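Local coordinates for BluB-like flavoprotein (Clostridium difficile 630, PDB 3EO8) that binds flavin mononucleotide and probably acts as an oxidoreductase of the nitroreductase family, at residues F9-V14 / S152-G157; Q20-E25 / K99-V104; N148-A153 / Y158-L163. One frame throughout, in Å; residues are numbered along the deposited sequence.

Interaction 1: F9-V14 / S152-G157; sequences FKRQSV and SAIELG. With FMN (flavin mononucleotide), chain G.
I154 presents both of its branches to the chain as it leaves helix 4-10, meeting K10 with one and R11 with the other. Its CG2 lies alongside the aliphatic part of K10, 3.7 Å from CD, the two side chains running past each other in opposite directions. With CG anti to the backbone N (chi1 -166°) and the chain extended beyond it, K10 carries its ammonium to a water; NZ is 2.6 Å from that water, which donates to I154 O at the C-terminal end of helix 137-155. A long side chain with an apolar stem and a charged tip suits this exposed place. I154 CD1 abuts the stem of R11, 3.5 Å from CB, so the buried arginine has apolar support where it starts. The R11 chain then bends, turning the edge of its guanidinium to the FMN phosphate: NH1 donates to O2P at 2.8 Å and NH2 to O3P at 2.9 Å. S13 adds its backbone N to O1P and its OG to O2P. R11 NH2 also binds A36 O of the second subunit. The contact joins the C-terminal ends of helices 4-10 and 137-155, and V14 runs on to bond the backbone of S160 in strand 159-163.

Interaction 2: Q20-E25 / K99-V104; sequences QDVSDE and KAPVLV
The pyrrolidine ring of P101 is the group nearest to flat here, and 20-25 meets it at its CG corner without stacking on either face. Two partners reach that corner from opposite sides of the ring plane. Q20 O is 3.4 Å from P101 CG, a van der Waals contact with the backbone carbonyl; the Q20 CB points away. V22 CG2 comes to the same CG at 4.0 Å, and the V22 side chain crosses the ring at about a right angle.

V22 touches both P101 and V102. Its CB points toward 99-104, and CG1 lies anti to the backbone N (chi1 -170°), leaving CG2 as the branch that faces P101 and V102. V102 answers with its own CG2, 3.9 Å from V22 CG2, again with the side chains crossed at roughly 90°. No hydrogen bond links the two segments; the side-chain contacts are apolar. Residue types fit the places: beta-branched valines suit the extended backbone of both pieces, and proline, having no N-H to give, suits the position just ahead of strand 102-108. I27 and M30 of helix 24-35 also touch V22, while V102 packs on V50 and L196 of the flanking strands.

Immediately after V22 the chain turns into a helix. S23 is the N-cap of helix 24-35, its OG accepting from D26 N, and K52 binds both V22 O and the carboxylate of D24. The start of helix 24-35 thus lies by the beginning of an inner strand, in keeping with the nitroreductase fold, a central antiparallel sheet with helices packed against it; strand 102-108 runs between strands 47-51 and 189-197.

Interaction 3: N148-A153 / Y158-L163; sequences NFTLSA and YGSCWL. With FMN (flavin mononucleotide), chain G.
T150 lies beside S160, whose CB points at the helix, but their hydroxyls, T150 OG1 and S160 OG, are 4.0 Å apart and are joined through water. One water donates to T150 OG1 and lies 2.7 Å from S160 OG; a second donates to the backbone T150 O and lies 2.8 Å from the same S160 OG. The serine is short enough to stop at this water layer, and its hydroxyl serves both molecules. With OG1 beside the backbone N (chi1 -65°), T150 also hydrogen-bonds I146 O, one helical turn back, which suits a hydroxyl buried inside a helix. CE3 of the W162 indole comes obliquely to within 4.3 Å of T150 OG1. The indole lies against the flavin: FMN C8M sits over the centre of one face, 3.8 Å above the plane, and NE1 bonds Q140 of the second subunit. In the neighbouring position C161 brings SG to 3.4 Å from FMN N1.

Helix 137-155 and strand 159-163 are thus consecutive elements running nearly antiparallel, their local axes 154° apart, with the helix packed on the sheet whose outermost strand lines the cofactor, as expected of the nitroreductase fold.

Further along, S152 folds its OG back onto the helix, donating to N148 O, which also accepts from S152 N on the opposite face of the carbonyl. A153 then makes the direct link: Y158 N donates to A153 O at 2.9 Å, the long bond of the Schellman motif that ends the helix at G157. The small alanine is consistent with the close approach of the two chains here, A153 CB lying 4.4 Å from Y158 CB. The tyrosine ring sets its edge near A153 O, and its hydroxyl bonds D26 of helix 24-35.

Interactions 1 and 3 are two sides of one site: they share S152 and A153, their centres are 6 Å apart, and S13 CB packs 3.7 Å from C161 SG. R11 CG packs 3.6 Å from T150 CG2. Interaction 1 handles the phosphate end of FMN, interaction 3 the isoalloxazine. Interaction 2 stands farther off, its centre 14 Å from that of interaction 1, and the P101 side chain is about 11 Å from that of the FMN-binding R15. It joins interaction 3 through Y158, whose CE1 is 3.6 Å from V22 CG1, and through V104 CG2, 4.2 Å from F149 CZ.

Interaction 1: F9-V14 / S152-G157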
loop_
_atom_site.group_PDB
_atom_site.type_symbol
_atom_site.label_atom_id
_atom_site.label_comp_id
_atom_site.label_asym_id
_atom_site.label_seq_id
_atom_site.Cartn_x
_atom_site.Cartn_y
_atom_site.Cartn_z
ATOM N N PHE A 9 4.026 11.549 -12.998
ATOM C CA PHE A 9 3.450 12.901 -12.904
ATOM C C PHE A 9 2.261 13.097 -13.838
ATOM O O PHE A 9 1.533 14.075 -13.731
ATOM C CB PHE A 9 4.536 13.967 -13.029
ATOM C CG PHE A 9 5.386 14.063 -11.787
ATOM C CD1 PHE A 9 4.875 14.650 -10.631
ATOM C CD2 PHE A 9 6.628 13.456 -11.728
ATOM C CE1 PHE A 9 5.627 14.670 -9.462
ATOM C CE2 PHE A 9 7.370 13.473 -10.564
ATOM C CZ PHE A 9 6.865 14.067 -9.434
ATOM N N LYS A 10 2.048 12.136 -14.729
ATOM C CA LYS A 10 0.830 12.074 -15.539
ATOM C C LYS A 10 -0.326 11.426 -14.785
ATOM O O LYS A 10 -1.491 11.638 -15.139
ATOM C CB LYS A 10 1.106 11.308 -16.829
ATOM C CG LYS A 10 0.045 11.433 -17.916
ATOM C CD LYS A 10 0.568 10.827 -19.222
ATOM C CE LYS A 10 -0.300 11.173 -20.395
ATOM N NZ LYS A 10 0.115 10.376 -21.587
ATOM N N ARG A 11 -0.015 10.625 -13.765
ATOM C CA ARG A 11 -1.034 9.895 -13.048
ATOM C C ARG A 11 -2.015 10.812 -12.342
ATOM O O ARG A 11 -1.637 11.679 -11.523
ATOM C CB ARG A 11 -0.429 8.929 -12.013
ATOM C CG ARG A 11 -1.409 7.950 -11.411
ATOM C CD ARG A 11 -1.137 7.668 -9.950
ATOM N NE ARG A 11 -1.092 8.886 -9.175
ATOM C CZ ARG A 11 -2.159 9.599 -8.844
ATOM N NH1 ARG A 11 -3.375 9.191 -9.177
ATOM N NH2 ARG A 11 -1.999 10.701 -8.142
ATOM N N GLN A 12 -3.283 10.579 -12.639
ATOM C CA GLN A 12 -4.370 11.216 -11.946
ATOM C C GLN A 12 -5.448 10.170 -11.630
ATOM O O GLN A 12 -5.467 9.093 -12.227
ATOM C CB GLN A 12 -4.966 12.307 -12.851
ATOM C CG GLN A 12 -4.052 13.487 -13.124
ATOM C CD GLN A 12 -4.750 14.534 -13.980
ATOM O OE1 GLN A 12 -4.674 14.478 -15.216
ATOM N NE2 GLN A 12 -5.481 15.458 -13.342
ATOM N N SER A 13 -6.376 10.485 -10.726
ATOM C CA SER A 13 -7.589 9.662 -10.598
ATOM C C SER A 13 -8.587 9.976 -11.702
ATOM O O SER A 13 -9.225 11.042 -11.715
ATOM C CB SER A 13 -8.239 9.854 -9.238
ATOM O OG SER A 13 -7.371 9.374 -8.267
ATOM N N VAL A 14 -8.718 9.024 -12.623
ATOM C CA VAL A 14 -9.515 9.188 -13.825
ATOM C C VAL A 14 -10.934 8.716 -13.578
ATOM O O VAL A 14 -11.163 7.537 -13.312
ATOM C CB VAL A 14 -8.894 8.424 -14.988
ATOM C CG1 VAL A 14 -9.796 8.513 -16.258
ATOM C CG2 VAL A 14 -7.468 8.977 -15.213
ATOM N N SER A 152 1.479 1.408 -15.209
ATOM C CA SER A 152 1.561 0.644 -16.447
ATOM C C SER A 152 0.398 0.954 -17.368
ATOM O O SER A 152 0.575 1.083 -18.579
ATOM C CB SER A 152 1.624 -0.850 -16.126
ATOM O OG SER A 152 2.769 -1.112 -15.331
ATOM N N ALA A 153 -0.783 1.076 -16.781
ATOM C CA ALA A 153 -1.976 1.519 -17.528
ATOM C C ALA A 153 -1.692 2.820 -18.258
ATOM O O ALA A 153 -1.968 2.937 -19.453
ATOM C CB ALA A 153 -3.185 1.691 -16.591
ATOM N N ILE A 154 -1.095 3.791 -17.555
ATOM C CA ILE A 154 -0.770 5.103 -18.169
ATOM C C ILE A 154 0.254 4.984 -19.308
ATOM O O ILE A 154 0.066 5.525 -20.424
ATOM C CB ILE A 154 -0.292 6.123 -17.089
ATOM C CG1 ILE A 154 -1.419 6.444 -16.096
ATOM C CG2 ILE A 154 0.168 7.428 -17.772
ATOM C CD1 ILE A 154 -0.932 6.869 -14.742
ATOM N N GLU A 155 1.303 4.198 -19.091
ATOM C CA GLU A 155 2.276 3.969 -20.156
ATOM C C GLU A 155 1.646 3.422 -21.422
ATOM O O GLU A 155 2.089 3.743 -22.518
ATOM C CB GLU A 155 3.382 3.009 -19.723
ATOM C CG GLU A 155 4.385 2.764 -20.818
ATOM C CD GLU A 155 5.585 1.931 -20.406
ATOM O OE1 GLU A 155 5.448 1.078 -19.515
ATOM O OE2 GLU A 155 6.669 2.136 -21.008
ATOM N N LEU A 156 0.643 2.565 -21.264
ATOM C CA LEU A 156 -0.009 1.900 -22.398
ATOM C C LEU A 156 -1.107 2.755 -23.073
ATOM O O LEU A 156 -1.707 2.329 -24.075
ATOM C CB LEU A 156 -0.565 0.530 -21.943
ATOM C CG LEU A 156 0.535 -0.501 -21.609
ATOM C CD1 LEU A 156 0.037 -1.613 -20.762
ATOM C CD2 LEU A 156 1.190 -1.047 -22.898
ATOM N N GLY A 157 -1.350 3.964 -22.559
ATOM C CA GLY A 157 -2.306 4.883 -23.171
ATOM C C GLY A 157 -3.665 4.937 -22.505
ATOM O O GLY A 157 -4.625 5.470 -23.070
HETATM N N1 FMN G . -11.108 7.946 -5.613
HETATM C C2 FMN G . -12.469 7.810 -5.755
HETATM O O2 FMN G . -13.134 8.557 -6.486
HETATM N N3 FMN G . -13.122 6.812 -5.085
HETATM C C4 FMN G . -12.487 5.965 -4.225
HETATM O O4 FMN G . -13.138 5.060 -3.656
HETATM C C4A FMN G . -11.111 6.094 -4.075
HETATM N N5 FMN G . -10.427 5.230 -3.243
HETATM C C5A FMN G . -9.057 5.325 -3.118
HETATM C C6 FMN G . -8.406 4.417 -2.302
HETATM C C7 FMN G . -7.030 4.487 -2.172
HETATM C C7M FMN G . -6.347 3.278 -1.624
HETATM C C8 FMN G . -6.313 5.454 -2.886
HETATM C C8M FMN G . -4.830 5.288 -3.067
HETATM C C9 FMN G . -6.978 6.351 -3.707
HETATM C C9A FMN G . -8.356 6.294 -3.840
HETATM N N10 FMN G . -9.061 7.202 -4.630
HETATM C C10 FMN G . -10.425 7.066 -4.791
HETATM C "C1'" FMN G . -8.373 8.329 -5.354
HETATM C "C2'" FMN G . -8.057 9.519 -4.450
HETATM O "O2'" FMN G . -9.238 10.265 -4.183
HETATM C "C3'" FMN G . -7.040 10.407 -5.155
HETATM O "O3'" FMN G . -5.843 9.660 -5.344
HETATM C "C4'" FMN G . -6.725 11.728 -4.461
HETATM O "O4'" FMN G . -7.878 12.546 -4.362
HETATM C "C5'" FMN G . -5.642 12.460 -5.264
HETATM O "O5'" FMN G . -6.144 12.748 -6.555
HETATM P P FMN G . -5.262 12.327 -7.848
HETATM O O1P FMN G . -5.984 12.750 -9.093
HETATM O O2P FMN G . -5.152 10.812 -7.772
HETATM O O3P FMN G . -3.857 12.910 -7.794
HETATM O O HOH W 1 -0.537 7.814 -21.504
#

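Interaction 2: Q20-E25 / K99-V104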
loop_
_atom_site.group_PDB
_atom_site.type_symbol
_atom_site.label_atom_id
_atom_site.label_comp_id
_atom_site.label_asym_id
_atom_site.label_seq_id
_atom_site.Cartn_x
_atom_site.Cartn_y
_atom_site.Cartn_z
ATOM N N GLN A 20 -13.847 3.843 -25.814
ATOM C CA GLN A 20 -12.809 3.065 -26.468
ATOM C C GLN A 20 -12.519 1.877 -25.580
ATOM O O GLN A 20 -12.681 1.947 -24.367
ATOM C CB GLN A 20 -11.537 3.880 -26.634
ATOM C CG GLN A 20 -11.681 5.017 -27.604
ATOM C CD GLN A 20 -10.446 5.906 -27.706
ATOM O OE1 GLN A 20 -9.297 5.442 -27.590
ATOM N NE2 GLN A 20 -10.689 7.214 -27.907
ATOM N N ASP A 21 -12.058 0.803 -26.197
ATOM C CA ASP A 21 -11.841 -0.444 -25.491
ATOM C C ASP A 21 -10.427 -0.525 -24.918
ATOM O O ASP A 21 -9.542 0.243 -25.305
ATOM C CB ASP A 21 -12.118 -1.570 -26.462
ATOM C CG ASP A 21 -13.554 -1.511 -27.025
ATOM N N VAL A 22 -10.246 -1.426 -23.956
ATOM C CA VAL A 22 -8.934 -1.788 -23.429
ATOM C C VAL A 22 -8.669 -3.239 -23.804
ATOM O O VAL A 22 -9.484 -4.121 -23.492
ATOM C CB VAL A 22 -8.912 -1.651 -21.897
ATOM C CG1 VAL A 22 -7.486 -1.782 -21.395
ATOM C CG2 VAL A 22 -9.534 -0.310 -21.498
ATOM N N SER A 23 -7.568 -3.502 -24.515
ATOM C CA SER A 23 -7.288 -4.877 -24.929
ATOM C C SER A 23 -6.890 -5.766 -23.760
ATOM O O SER A 23 -6.230 -5.320 -22.794
ATOM C CB SER A 23 -6.207 -4.914 -26.004
ATOM O OG SER A 23 -4.928 -4.808 -25.414
ATOM N N ASP A 24 -7.298 -7.029 -23.829
ATOM C CA ASP A 24 -6.892 -8.015 -22.821
ATOM C C ASP A 24 -5.362 -8.139 -22.699
ATOM O O ASP A 24 -4.820 -8.219 -21.594
ATOM C CB ASP A 24 -7.483 -9.391 -23.125
ATOM C CG ASP A 24 -8.978 -9.488 -22.819
ATOM O OD1 ASP A 24 -9.582 -8.569 -22.226
ATOM O OD2 ASP A 24 -9.556 -10.524 -23.203
ATOM N N GLU A 25 -4.683 -8.141 -23.840
ATOM C CA GLU A 25 -3.225 -8.191 -23.902
ATOM C C GLU A 25 -2.593 -7.045 -23.107
ATOM O O GLU A 25 -1.590 -7.247 -22.429
ATOM C CB GLU A 25 -2.724 -8.173 -25.362
ATOM N N LYS A 99 -18.794 4.284 -15.889
ATOM C CA LYS A 99 -18.405 5.083 -17.054
ATOM C C LYS A 99 -17.234 4.488 -17.817
ATOM O O LYS A 99 -16.966 4.925 -18.948
ATOM C CB LYS A 99 -18.066 6.506 -16.609
ATOM C CG LYS A 99 -19.236 7.242 -15.956
ATOM C CD LYS A 99 -18.865 8.656 -15.506
ATOM C CE LYS A 99 -20.135 9.366 -15.049
ATOM N NZ LYS A 99 -19.908 10.653 -14.334
ATOM N N ALA A 100 -16.525 3.534 -17.206
ATOM C CA ALA A 100 -15.379 2.870 -17.833
ATOM C C ALA A 100 -15.778 1.555 -18.495
ATOM O O ALA A 100 -16.736 0.915 -18.072
ATOM C CB ALA A 100 -14.290 2.630 -16.806
ATOM N N PRO A 101 -15.020 1.135 -19.529
ATOM C CA PRO A 101 -15.195 -0.160 -20.163
ATOM C C PRO A 101 -14.734 -1.357 -19.340
ATOM O O PRO A 101 -15.160 -2.461 -19.612
ATOM C CB PRO A 101 -14.372 -0.029 -21.455
ATOM C CG PRO A 101 -13.291 0.979 -21.115
ATOM C CD PRO A 101 -13.932 1.926 -20.137
ATOM N N VAL A 102 -13.890 -1.153 -18.338
ATOM C CA VAL A 102 -13.334 -2.269 -17.568
ATOM C C VAL A 102 -13.408 -1.965 -16.093
ATOM O O VAL A 102 -13.082 -0.859 -15.676
ATOM C CB VAL A 102 -11.854 -2.535 -17.935
ATOM C CG1 VAL A 102 -11.280 -3.676 -17.093
ATOM C CG2 VAL A 102 -11.701 -2.789 -19.430
ATOM N N LEU A 103 -13.853 -2.949 -15.320
ATOM C CA LEU A 103 -13.805 -2.938 -13.863
ATOM C C LEU A 103 -12.854 -4.053 -13.442
ATOM O O LEU A 103 -13.042 -5.193 -13.833
ATOM C CB LEU A 103 -15.168 -3.211 -13.238
ATOM C CG LEU A 103 -15.217 -3.237 -11.725
ATOM C CD1 LEU A 103 -14.744 -1.878 -11.179
ATOM C CD2 LEU A 103 -16.622 -3.619 -11.227
ATOM N N VAL A 104 -11.856 -3.726 -12.623
ATOM C CA VAL A 104 -10.970 -4.743 -12.088
ATOM C C VAL A 104 -11.225 -4.850 -10.590
ATOM O O VAL A 104 -11.195 -3.858 -9.882
ATOM C CB VAL A 104 -9.510 -4.417 -12.339
ATOM C CG1 VAL A 104 -8.642 -5.581 -11.877
ATOM C CG2 VAL A 104 -9.272 -4.075 -13.845
#

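Interaction 3: N148-A153 / Y158-L163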
loop_
_atom_site.group_PDB
_atom_site.type_symbol
_atom_site.label_atom_id
_atom_site.label_comp_id
_atom_site.label_asym_id
_atom_site.label_seq_id
_atom_site.Cartn_x
_atom_site.Cartn_y
_atom_site.Cartn_z
ATOM N N ASN A 148 1.935 -0.213 -9.387
ATOM C CA ASN A 148 2.603 -0.726 -10.577
ATOM C C ASN A 148 1.616 -0.907 -11.747
ATOM O O ASN A 148 1.918 -0.575 -12.894
ATOM C CB ASN A 148 3.287 -2.072 -10.253
ATOM C CG ASN A 148 4.674 -1.925 -9.626
ATOM O OD1 ASN A 148 5.063 -0.860 -9.160
ATOM N ND2 ASN A 148 5.418 -3.038 -9.600
ATOM N N PHE A 149 0.434 -1.428 -11.441
ATOM C CA PHE A 149 -0.666 -1.569 -12.405
ATOM C C PHE A 149 -1.042 -0.182 -12.938
ATOM O O PHE A 149 -1.101 0.034 -14.152
ATOM C CB PHE A 149 -1.883 -2.182 -11.720
ATOM C CG PHE A 149 -3.013 -2.551 -12.642
ATOM C CD1 PHE A 149 -3.819 -1.578 -13.225
ATOM C CD2 PHE A 149 -3.339 -3.899 -12.851
ATOM C CE1 PHE A 149 -4.886 -1.932 -14.068
ATOM C CE2 PHE A 149 -4.397 -4.240 -13.682
ATOM C CZ PHE A 149 -5.158 -3.260 -14.288
ATOM N N THR A 150 -1.291 0.737 -12.021
ATOM C CA THR A 150 -1.698 2.115 -12.341
ATOM C C THR A 150 -0.745 2.818 -13.311
ATOM O O THR A 150 -1.154 3.416 -14.328
ATOM C CB THR A 150 -1.794 2.910 -11.034
ATOM O OG1 THR A 150 -2.850 2.348 -10.247
ATOM C CG2 THR A 150 -2.068 4.404 -11.288
ATOM N N LEU A 151 0.542 2.740 -13.002
ATOM C CA LEU A 151 1.536 3.395 -13.822
ATOM C C LEU A 151 1.623 2.728 -15.191
ATOM O O LEU A 151 1.818 3.394 -16.224
ATOM C CB LEU A 151 2.892 3.402 -13.100
ATOM C CG LEU A 151 2.955 4.187 -11.777
ATOM C CD1 LEU A 151 4.335 4.083 -11.216
ATOM C CD2 LEU A 151 2.522 5.704 -11.964
ATOM N N SER A 152 1.479 1.408 -15.209
ATOM C CA SER A 152 1.561 0.644 -16.447
ATOM C C SER A 152 0.398 0.954 -17.368
ATOM O O SER A 152 0.575 1.083 -18.579
ATOM C CB SER A 152 1.624 -0.850 -16.126
ATOM O OG SER A 152 2.769 -1.112 -15.331
ATOM N N ALA A 153 -0.783 1.076 -16.781
ATOM C CA ALA A 153 -1.976 1.519 -17.528
ATOM C C ALA A 153 -1.692 2.820 -18.258
ATOM O O ALA A 153 -1.968 2.937 -19.453
ATOM C CB ALA A 153 -3.185 1.691 -16.591
ATOM N N TYR A 158 -3.735 4.404 -21.300
ATOM C CA TYR A 158 -4.977 4.342 -20.563
ATOM C C TYR A 158 -4.829 5.120 -19.266
ATOM O O TYR A 158 -3.873 5.852 -19.082
ATOM C CB TYR A 158 -5.320 2.887 -20.270
ATOM C CG TYR A 158 -5.342 1.969 -21.465
ATOM C CD1 TYR A 158 -6.452 1.910 -22.316
ATOM C CD2 TYR A 158 -4.276 1.115 -21.720
ATOM C CE1 TYR A 158 -6.470 1.057 -23.401
ATOM C CE2 TYR A 158 -4.282 0.269 -22.793
ATOM C CZ TYR A 158 -5.383 0.221 -23.623
ATOM O OH TYR A 158 -5.388 -0.674 -24.672
ATOM N N GLY A 159 -5.811 4.985 -18.377
ATOM C CA GLY A 159 -5.746 5.594 -17.067
ATOM C C GLY A 159 -6.794 4.936 -16.211
ATOM O O GLY A 159 -7.602 4.156 -16.708
ATOM N N SER A 160 -6.797 5.242 -14.916
ATOM C CA SER A 160 -7.654 4.529 -14.011
ATOM C C SER A 160 -7.929 5.345 -12.746
ATOM O O SER A 160 -7.281 6.357 -12.475
ATOM C CB SER A 160 -6.972 3.187 -13.618
ATOM O OG SER A 160 -5.834 3.394 -12.774
ATOM N N CYS A 161 -8.880 4.869 -11.967
ATOM C CA CYS A 161 -9.078 5.368 -10.627
ATOM C C CYS A 161 -9.103 4.155 -9.765
ATOM O O CYS A 161 -9.705 3.150 -10.117
ATOM C CB CYS A 161 -10.391 6.132 -10.474
ATOM S SG CYS A 161 -10.637 7.014 -8.882
ATOM N N TRP A 162 -8.441 4.294 -8.631
ATOM C CA TRP A 162 -8.383 3.311 -7.559
ATOM C C TRP A 162 -9.567 3.547 -6.631
ATOM O O TRP A 162 -9.846 4.684 -6.306
ATOM C CB TRP A 162 -7.084 3.618 -6.843
ATOM C CG TRP A 162 -6.473 2.634 -5.894
ATOM C CD1 TRP A 162 -7.096 1.793 -5.018
ATOM C CD2 TRP A 162 -5.080 2.533 -5.626
ATOM N NE1 TRP A 162 -6.155 1.119 -4.282
ATOM C CE2 TRP A 162 -4.910 1.565 -4.632
ATOM C CE3 TRP A 162 -3.949 3.142 -6.176
ATOM C CZ2 TRP A 162 -3.649 1.193 -4.158
ATOM C CZ3 TRP A 162 -2.694 2.763 -5.716
ATOM C CH2 TRP A 162 -2.562 1.803 -4.701
ATOM N N LEU A 163 -10.286 2.496 -6.245
ATOM C CA LEU A 163 -11.431 2.641 -5.350
ATOM C C LEU A 163 -11.378 1.725 -4.165
ATOM O O LEU A 163 -11.192 0.522 -4.296
ATOM C CB LEU A 163 -12.729 2.365 -6.090
ATOM C CG LEU A 163 -13.094 3.306 -7.262
ATOM C CD1 LEU A 163 -12.486 2.906 -8.606
ATOM C CD2 LEU A 163 -14.636 3.423 -7.373
HETATM N N1 FMN G . -11.108 7.946 -5.613
HETATM C C2 FMN G . -12.469 7.810 -5.755
HETATM O O2 FMN G . -13.134 8.557 -6.486
HETATM N N3 FMN G . -13.122 6.812 -5.085
HETATM C C4 FMN G . -12.487 5.965 -4.225
HETATM O O4 FMN G . -13.138 5.060 -3.656
HETATM C C4A FMN G . -11.111 6.094 -4.075
HETATM N N5 FMN G . -10.427 5.230 -3.243
HETATM C C5A FMN G . -9.057 5.325 -3.118
HETATM C C6 FMN G . -8.406 4.417 -2.302
HETATM C C7 FMN G . -7.030 4.487 -2.172
HETATM C C7M FMN G . -6.347 3.278 -1.624
HETATM C C8 FMN G . -6.313 5.454 -2.886
HETATM C C8M FMN G . -4.830 5.288 -3.067
HETATM C C9 FMN G . -6.978 6.351 -3.707
HETATM C C9A FMN G . -8.356 6.294 -3.840
HETATM N N10 FMN G . -9.061 7.202 -4.630
HETATM C C10 FMN G . -10.425 7.066 -4.791
HETATM C "C1'" FMN G . -8.373 8.329 -5.354
HETATM C "C2'" FMN G . -8.057 9.519 -4.450
HETATM O "O2'" FMN G . -9.238 10.265 -4.183
HETATM C "C3'" FMN G . -7.040 10.407 -5.155
HETATM O "O3'" FMN G . -5.843 9.660 -5.344
HETATM C "C4'" FMN G . -6.725 11.728 -4.461
HETATM O "O4'" FMN G . -7.878 12.546 -4.362
HETATM C "C5'" FMN G . -5.642 12.460 -5.264
HETATM O "O5'" FMN G . -6.144 12.748 -6.555
HETATM P P FMN G . -5.262 12.327 -7.848
HETATM O O1P FMN G . -5.984 12.750 -9.093
HETATM O O2P FMN G . -5.152 10.812 -7.772
HETATM O O3P FMN G . -3.857 12.910 -7.794
HETATM O O HOH W 2 -3.811 4.538 -14.324
HETATM O O HOH W 3 -5.271 4.135 -10.224
#